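AtGH3.15 acyl acid amido synthetase (Arabidopsis thaliana, PDB 6E1Q) catalyses the ATP-dependent conjugation of glutamine, and possibly cysteine, to the auxin precursor indole-3-butyric acid. Local coordinates at residues Gly205-Asp210 with Ser239-Gly244; Val53-Phe58 with Val379-Asp384. All coordinates share one frame; numbering follows the deposited sequence.

Neither contact forms part of a substrate site; they lie on opposite sides of the chain's centre, their own centres about 30 and 29 Å from it and about 55 Å from each other. Their nearest atoms are about 38 Å apart. Interaction 1 is a local apolar contact between two helix ends, whereas interaction 2 is ionic and ties the N-terminal region to the central one. In sequence the first is nested inside the loop the second closes. Strand 212-217, between the two helices of interaction 1 in sequence, brings R214, G216 and A217 to a pocket for (2,4-dichlorophenoxy)acetic acid; F325 and F332, lining the site of a second molecule of it, also fall within that loop.

Interaction 1 of 2, residues Gly205-Asp210 with Ser239-Gly244; sequences GLLERD and SNIRTG
The last turns of helices 194-207 and 220-243 meet where I241 of one reaches the consecutive leucines L206 and L207 of the other. The touch is wholly apolar and modest, burying 127 Å² over both sides. I241 supplies both of its branches. Its CG1 lies 3.9 Å from L207 CD2, and the same leucine methyl also comes within 4.2 Å of I241 CG2, so the fork of the isoleucine sits against one end of L207. These two side chains run alongside one another in opposite senses. With CG1 anti to the carbonyl carbon (chi1 -67°) and the chain then extended (chi2 175°), I241 carries CD1 beyond L207 to L206, whose CB it meets at 4.1 Å. L206 is touched at the root of its side chain, L207 near its end. The backbones stay well apart, L207 CA being 7.2 Å from I241 CA.

Between these helices the chain passes through strand 212-217 of the N-terminal GH3 domain, a member of the ANL clan of adenylating enzymes. Helix 268-278 joins the cluster through I274, which touches both L206 and I241, and L203 adds a further contact to I241 from one turn back along helix 194-207. One residue before I241, N240 OD1 is hydrogen-bonded to Y199 OH, a polar tie between the same two helices. An alanine at I241 would remove CG1, CG2 and CD1, and is likely to leave a gap beside L206 and L207 that lets the isobutyl end of L207 turn more freely. E208 is the first residue to leave the helical path after helix 194-207, and G244 after helix 220-243, with a positive phi of 65° that suits glycine.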
ATOM      1  N   GLY A 205      -3.524  18.417  12.332  1.00 30.24           N
ATOM      2  CA  GLY A 205      -4.448  17.358  12.697  1.00 34.30           C
ATOM      3  C   GLY A 205      -4.869  17.439  14.151  1.00 29.99           C
ATOM      4  O   GLY A 205      -6.025  17.170  14.491  1.00 28.09           O
ATOM      5  N   LEU A 206      -3.930  17.789  15.036  1.00 25.20           N
ATOM      6  CA  LEU A 206      -4.273  17.914  16.454  1.00 31.93           C
ATOM      7  C   LEU A 206      -5.160  19.128  16.699  1.00 33.74           C
ATOM      8  O   LEU A 206      -6.099  19.062  17.496  1.00 32.90           O
ATOM      9  CB  LEU A 206      -3.009  18.012  17.314  1.00 27.14           C
ATOM     10  CG  LEU A 206      -2.113  16.773  17.376  1.00 30.11           C
ATOM     11  CD1 LEU A 206      -0.783  17.169  18.000  1.00 26.81           C
ATOM     12  CD2 LEU A 206      -2.797  15.681  18.200  1.00 27.85           C
ATOM     13  N   LEU A 207      -4.859  20.252  16.049  1.00 31.87           N
ATOM     14  CA  LEU A 207      -5.710  21.432  16.203  1.00 34.39           C
ATOM     15  C   LEU A 207      -7.138  21.146  15.762  1.00 40.91           C
ATOM     16  O   LEU A 207      -8.087  21.662  16.363  1.00 36.47           O
ATOM     17  CB  LEU A 207      -5.138  22.604  15.408  1.00 36.62           C
ATOM     18  CG  LEU A 207      -3.954  23.385  16.015  1.00 38.28           C
ATOM     19  CD1 LEU A 207      -3.226  24.140  14.921  1.00 31.95           C
ATOM     20  CD2 LEU A 207      -4.431  24.375  17.082  1.00 34.01           C
ATOM     21  N   GLU A 208      -7.315  20.302  14.743  1.00 35.18           N
ATOM     22  CA  GLU A 208      -8.629  20.002  14.195  1.00 36.80           C
ATOM     23  C   GLU A 208      -9.231  18.720  14.760  1.00 40.68           C
ATOM     24  O   GLU A 208     -10.184  18.192  14.177  1.00 40.99           O
ATOM     25  CB  GLU A 208      -8.545  19.904  12.669  1.00 37.06           C
ATOM     26  CG  GLU A 208      -8.299  21.233  12.008  1.00 52.58           C
ATOM     27  CD  GLU A 208      -9.439  22.209  12.269  1.00 69.09           C
ATOM     28  OE1 GLU A 208     -10.514  22.017  11.658  1.00 72.73           O
ATOM     29  OE2 GLU A 208      -9.261  23.149  13.080  1.00 71.16           O
ATOM     30  N   ARG A 209      -8.724  18.225  15.893  1.00 32.30           N
ATOM     31  CA  ARG A 209      -9.100  16.878  16.333  1.00 35.01           C
ATOM     32  C   ARG A 209     -10.609  16.732  16.544  1.00 39.62           C
ATOM     33  O   ARG A 209     -11.161  15.628  16.407  1.00 34.17           O
ATOM     34  CB  ARG A 209      -8.332  16.512  17.612  1.00 33.10           C
ATOM     35  CG  ARG A 209      -8.698  17.358  18.829  1.00 26.00           C
ATOM     36  CD  ARG A 209      -7.758  17.094  19.982  1.00 37.57           C
ATOM     37  NE  ARG A 209      -7.942  15.780  20.618  1.00 41.86           N
ATOM     38  CZ  ARG A 209      -8.535  15.593  21.797  1.00 41.00           C
ATOM     39  NH1 ARG A 209      -9.012  16.626  22.478  1.00 39.86           N
ATOM     40  NH2 ARG A 209      -8.639  14.377  22.306  1.00 38.14           N
ATOM     41  N   ASP A 210     -11.295  17.815  16.870  1.00 42.10           N
ATOM     42  CA  ASP A 210     -12.728  17.694  17.097  1.00 41.13           C
ATOM     43  C   ASP A 210     -13.526  17.609  15.799  1.00 43.40           C
ATOM     44  O   ASP A 210     -14.723  17.328  15.854  1.00 43.35           O
ATOM     45  CB  ASP A 210     -13.226  18.864  17.950  1.00 47.88           C
ATOM     46  CG  ASP A 210     -14.581  18.587  18.582  1.00 60.19           C
ATOM     47  OD1 ASP A 210     -14.668  17.720  19.479  1.00 61.15           O
ATOM     48  OD2 ASP A 210     -15.564  19.225  18.160  1.00 72.60           O
ATOM     49  N   SER A 239       2.806  22.755  23.053  1.00 29.59           N
ATOM     50  CA  SER A 239       3.245  24.092  23.409  1.00 36.54           C
ATOM     51  C   SER A 239       2.855  25.098  22.323  1.00 36.24           C
ATOM     52  O   SER A 239       2.368  26.195  22.626  1.00 34.83           O
ATOM     53  CB  SER A 239       4.756  24.067  23.667  1.00 34.58           C
ATOM     54  OG  SER A 239       5.312  25.340  23.463  1.00 51.95           O
ATOM     55  N   ASN A 240       3.022  24.722  21.049  1.00 32.28           N
ATOM     56  CA  ASN A 240       2.577  25.578  19.950  1.00 35.53           C
ATOM     57  C   ASN A 240       1.083  25.850  20.034  1.00 38.19           C
ATOM     58  O   ASN A 240       0.631  26.971  19.774  1.00 34.28           O
ATOM     59  CB  ASN A 240       2.888  24.937  18.596  1.00 31.74           C
ATOM     60  CG  ASN A 240       4.349  25.069  18.186  1.00 36.19           C
ATOM     61  OD1 ASN A 240       4.674  24.835  17.022  1.00 33.76           O
ATOM     62  ND2 ASN A 240       5.238  25.422  19.132  1.00 27.37           N
ATOM     63  N   ILE A 241       0.298  24.823  20.366  1.00 34.57           N
ATOM     64  CA  ILE A 241      -1.145  24.994  20.505  1.00 35.43           C
ATOM     65  C   ILE A 241      -1.464  25.938  21.661  1.00 36.36           C
ATOM     66  O   ILE A 241      -2.352  26.794  21.556  1.00 36.22           O
ATOM     67  CB  ILE A 241      -1.828  23.622  20.679  1.00 30.34           C
ATOM     68  CG1 ILE A 241      -1.718  22.792  19.393  1.00 38.67           C
ATOM     69  CG2 ILE A 241      -3.318  23.789  21.081  1.00 28.86           C
ATOM     70  CD1 ILE A 241      -2.280  21.359  19.527  1.00 36.72           C
ATOM     71  N   ARG A 242      -0.754  25.800  22.781  1.00 35.61           N
ATOM     72  CA  ARG A 242      -1.018  26.661  23.937  1.00 37.55           C
ATOM     73  C   ARG A 242      -0.763  28.129  23.609  1.00 40.60           C
ATOM     74  O   ARG A 242      -1.577  29.002  23.934  1.00 37.20           O
ATOM     75  CB  ARG A 242      -0.151  26.223  25.127  1.00 36.99           C
ATOM     76  CG  ARG A 242      -0.203  27.195  26.322  1.00 38.35           C
ATOM     77  CD  ARG A 242       0.390  26.553  27.568  1.00 42.28           C
ATOM     78  NE  ARG A 242      -0.435  25.466  28.082  1.00 38.96           N
ATOM     79  CZ  ARG A 242      -0.140  24.171  27.965  1.00 37.92           C
ATOM     80  NH1 ARG A 242       0.977  23.773  27.346  1.00 33.45           N
ATOM     81  NH2 ARG A 242      -0.968  23.266  28.473  1.00 38.07           N
ATOM     82  N   THR A 243       0.369  28.418  22.961  1.00 40.12           N
ATOM     83  CA  THR A 243       0.775  29.787  22.670  1.00 37.65           C
ATOM     84  C   THR A 243       0.178  30.327  21.381  1.00 44.26           C
ATOM     85  O   THR A 243       0.214  31.542  21.164  1.00 43.62           O
ATOM     86  CB  THR A 243       2.302  29.887  22.563  1.00 40.38           C
ATOM     87  OG1 THR A 243       2.751  29.068  21.474  1.00 43.59           O
ATOM     88  CG2 THR A 243       2.979  29.424  23.853  1.00 37.23           C
ATOM     89  N   GLY A 244      -0.364  29.465  20.526  1.00 35.53           N
ATOM     90  CA  GLY A 244      -0.767  29.920  19.212  1.00 38.67           C
ATOM     91  C   GLY A 244       0.383  30.378  18.353  1.00 37.34           C
ATOM     92  O   GLY A 244       0.194  31.207  17.462  1.00 45.87           O
TER

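Interaction 2 of 2, residues Val53-Phe58 with Val379-Asp384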
ATOM      1  N   VAL A  53     -11.842  -4.025 -33.977  1.00 62.61           N
ATOM      2  CA  VAL A  53     -12.288  -3.670 -32.633  1.00 61.09           C
ATOM      3  C   VAL A  53     -13.005  -4.812 -31.934  1.00 61.79           C
ATOM      4  O   VAL A  53     -13.431  -4.650 -30.788  1.00 62.80           O
ATOM      5  CB  VAL A  53     -13.182  -2.413 -32.648  1.00 60.22           C
ATOM      6  CG1 VAL A  53     -12.444  -1.243 -33.274  1.00 63.16           C
ATOM      7  CG2 VAL A  53     -14.489  -2.696 -33.421  1.00 61.89           C
ATOM      8  N   ASP A  54     -13.151  -5.958 -32.586  1.00 59.54           N
ATOM      9  CA  ASP A  54     -13.883  -7.081 -32.024  1.00 60.23           C
ATOM     10  C   ASP A  54     -13.043  -7.790 -30.970  1.00 57.58           C
ATOM     11  O   ASP A  54     -11.810  -7.723 -30.973  1.00 55.07           O
ATOM     12  CB  ASP A  54     -14.260  -8.064 -33.124  1.00 63.63           C
ATOM     13  CG  ASP A  54     -13.047  -8.753 -33.709  1.00 70.99           C
ATOM     14  OD1 ASP A  54     -12.345  -8.125 -34.528  1.00 71.78           O
ATOM     15  OD2 ASP A  54     -12.782  -9.915 -33.334  1.00 77.62           O
ATOM     16  N   LYS A  55     -13.730  -8.507 -30.076  1.00 61.30           N
ATOM     17  CA  LYS A  55     -13.039  -9.114 -28.942  1.00 64.02           C
ATOM     18  C   LYS A  55     -12.113 -10.240 -29.385  1.00 59.98           C
ATOM     19  O   LYS A  55     -11.009 -10.394 -28.843  1.00 57.91           O
ATOM     20  CB  LYS A  55     -14.043  -9.631 -27.913  1.00 65.12           C
ATOM     21  CG  LYS A  55     -13.358 -10.265 -26.709  1.00 63.22           C
ATOM     22  CD  LYS A  55     -14.332 -10.867 -25.716  1.00 67.42           C
ATOM     23  CE  LYS A  55     -15.206  -9.806 -25.074  1.00 68.85           C
ATOM     24  NZ  LYS A  55     -15.773 -10.314 -23.795  1.00 67.39           N
ATOM     25  N   GLN A  56     -12.535 -11.032 -30.371  1.00 58.61           N
ATOM     26  CA  GLN A  56     -11.763 -12.219 -30.730  1.00 71.30           C
ATOM     27  C   GLN A  56     -10.443 -11.852 -31.398  1.00 64.23           C
ATOM     28  O   GLN A  56      -9.414 -12.486 -31.139  1.00 66.38           O
ATOM     29  CB  GLN A  56     -12.595 -13.141 -31.623  1.00 84.13           C
ATOM     30  CG  GLN A  56     -12.391 -14.623 -31.317  1.00100.87           C
ATOM     31  CD  GLN A  56     -12.191 -14.903 -29.825  1.00107.94           C
ATOM     32  OE1 GLN A  56     -12.958 -14.438 -28.976  1.00109.13           O
ATOM     33  NE2 GLN A  56     -11.144 -15.658 -29.504  1.00110.47           N
ATOM     34  N   ASN A  57     -10.445 -10.839 -32.263  1.00 58.66           N
ATOM     35  CA  ASN A  57      -9.181 -10.355 -32.804  1.00 58.82           C
ATOM     36  C   ASN A  57      -8.301  -9.765 -31.708  1.00 61.41           C
ATOM     37  O   ASN A  57      -7.071  -9.888 -31.755  1.00 60.93           O
ATOM     38  CB  ASN A  57      -9.438  -9.328 -33.903  1.00 63.19           C
ATOM     39  CG  ASN A  57      -9.719  -9.978 -35.242  1.00 77.29           C
ATOM     40  OD1 ASN A  57      -8.978 -10.854 -35.684  1.00 81.49           O
ATOM     41  ND2 ASN A  57     -10.797  -9.553 -35.897  1.00 79.45           N
ATOM     42  N   PHE A  58      -8.916  -9.122 -30.713  1.00 57.43           N
ATOM     43  CA  PHE A  58      -8.172  -8.628 -29.563  1.00 51.87           C
ATOM     44  C   PHE A  58      -7.441  -9.769 -28.868  1.00 53.72           C
ATOM     45  O   PHE A  58      -6.222  -9.714 -28.674  1.00 54.59           O
ATOM     46  CB  PHE A  58      -9.146  -7.908 -28.622  1.00 51.37           C
ATOM     47  CG  PHE A  58      -8.549  -7.475 -27.305  1.00 51.95           C
ATOM     48  CD1 PHE A  58      -7.930  -6.244 -27.177  1.00 50.79           C
ATOM     49  CD2 PHE A  58      -8.683  -8.270 -26.176  1.00 60.56           C
ATOM     50  CE1 PHE A  58      -7.412  -5.836 -25.967  1.00 52.38           C
ATOM     51  CE2 PHE A  58      -8.165  -7.864 -24.961  1.00 50.26           C
ATOM     52  CZ  PHE A  58      -7.551  -6.638 -24.851  1.00 42.29           C
ATOM     53  N   VAL A 379      -5.573 -17.290 -19.940  1.00 52.55           N
ATOM     54  CA  VAL A 379      -6.213 -16.103 -19.389  1.00 52.72           C
ATOM     55  C   VAL A 379      -7.713 -16.194 -19.627  1.00 41.38           C
ATOM     56  O   VAL A 379      -8.161 -16.656 -20.681  1.00 39.54           O
ATOM     57  CB  VAL A 379      -5.629 -14.802 -19.983  1.00 59.56           C
ATOM     58  CG1 VAL A 379      -4.107 -14.885 -20.040  1.00 58.19           C
ATOM     59  CG2 VAL A 379      -6.218 -14.494 -21.350  1.00 60.43           C
ATOM     60  N   VAL A 380      -8.486 -15.776 -18.631  1.00 42.39           N
ATOM     61  CA  VAL A 380      -9.939 -15.830 -18.691  1.00 37.06           C
ATOM     62  C   VAL A 380     -10.505 -14.426 -18.495  1.00 41.13           C
ATOM     63  O   VAL A 380      -9.850 -13.531 -17.954  1.00 35.41           O
ATOM     64  CB  VAL A 380     -10.514 -16.797 -17.643  1.00 45.78           C
ATOM     65  CG1 VAL A 380      -9.880 -18.198 -17.779  1.00 47.23           C
ATOM     66  CG2 VAL A 380     -10.251 -16.260 -16.274  1.00 34.85           C
ATOM     67  N   ASP A 381     -11.735 -14.243 -18.967  1.00 41.87           N
ATOM     68  CA  ASP A 381     -12.492 -13.022 -18.728  1.00 39.38           C
ATOM     69  C   ASP A 381     -12.889 -12.911 -17.258  1.00 32.19           C
ATOM     70  O   ASP A 381     -12.940 -13.900 -16.523  1.00 37.22           O
ATOM     71  CB  ASP A 381     -13.752 -12.995 -19.597  1.00 49.00           C
ATOM     72  CG  ASP A 381     -13.482 -12.510 -21.013  1.00 59.95           C
ATOM     73  OD1 ASP A 381     -12.442 -11.852 -21.238  1.00 57.10           O
ATOM     74  OD2 ASP A 381     -14.323 -12.778 -21.899  1.00 61.17           O
ATOM     75  N   LEU A 382     -13.183 -11.677 -16.839  1.00 36.29           N
ATOM     76  CA  LEU A 382     -13.591 -11.416 -15.457  1.00 32.22           C
ATOM     77  C   LEU A 382     -14.717 -12.345 -15.001  1.00 33.50           C
ATOM     78  O   LEU A 382     -14.653 -12.915 -13.908  1.00 34.73           O
ATOM     79  CB  LEU A 382     -14.014  -9.951 -15.316  1.00 32.59           C
ATOM     80  CG  LEU A 382     -14.649  -9.481 -14.003  1.00 35.80           C
ATOM     81  CD1 LEU A 382     -13.652  -9.508 -12.872  1.00 32.53           C
ATOM     82  CD2 LEU A 382     -15.147  -8.064 -14.180  1.00 34.83           C
ATOM     83  N   VAL A 383     -15.749 -12.529 -15.832  1.00 32.89           N
ATOM     84  CA  VAL A 383     -16.895 -13.340 -15.409  1.00 39.50           C
ATOM     85  C   VAL A 383     -16.633 -14.837 -15.436  1.00 40.92           C
ATOM     86  O   VAL A 383     -17.460 -15.608 -14.927  1.00 43.12           O
ATOM     87  CB  VAL A 383     -18.131 -13.078 -16.287  1.00 44.38           C
ATOM     88  CG1 VAL A 383     -18.514 -11.605 -16.232  1.00 38.54           C
ATOM     89  CG2 VAL A 383     -17.869 -13.526 -17.717  1.00 54.36           C
ATOM     90  N   ASP A 384     -15.521 -15.276 -16.022  1.00 38.19           N
ATOM     91  CA  ASP A 384     -15.193 -16.695 -16.155  1.00 37.04           C
ATOM     92  C   ASP A 384     -14.198 -17.178 -15.113  1.00 43.44           C
ATOM     93  O   ASP A 384     -13.741 -18.322 -15.180  1.00 52.36           O
ATOM     94  CB  ASP A 384     -14.644 -16.963 -17.544  1.00 42.81           C
ATOM     95  CG  ASP A 384     -15.666 -16.703 -18.596  1.00 41.20           C
ATOM     96  OD1 ASP A 384     -16.854 -16.976 -18.309  1.00 40.44           O
ATOM     97  OD2 ASP A 384     -15.294 -16.211 -19.679  1.00 48.41           O
TER
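K55 NZ is gripped by several groups: a salt bridge to D29 OD1, a weak hydrogen bond to Y356 OH and, across this contact, a salt bridge to D381 OD2 with NZ 3.4 Å away, itself a weak hydrogen bond. K55 is the first residue of helix 55-61 in the N-terminal domain, while D381 ends strand 379-381 of the central domain, antiparallel to strand 356-361, so the ion pair joins two residues 326 positions apart in the chain. The side chains reach toward each other from their two backbones and meet through a single pair of atoms, burying just 60 Å².

The lysine spans the distance, with its CA 10.9 Å from D381 CA, by starting out extended, CG anti to the backbone N (chi1 -180°), and then bending at chi3 (-65°) to bring the ammonium to the carboxylate. D381 has a firmer partner on its other oxygen: OD1 forms a salt bridge with K59 NZ, one helical turn beyond K55, so two lysines of the same helix engage the two oxygens of one aspartate. Y356 OH, weakly bonded to D381 OD1 as well as to K55 NZ, sits beside both charges. The positive charges around D381 would probably favour its ionised form.

Each segment also fixes its own backbone. After D381 the chain enters a 3-10 turn, in which D384 N donates to D381 O at 3.0 Å; V383 of this turn packs on K25 of helix 24-38. On the other side D54 is the N-cap of the helix that carries K55. Its carboxylate is engaged from above its plane by the backbone of the third helical residue, N57 N to D54 OD2, 2.7 Å long and nearly straight at 167°.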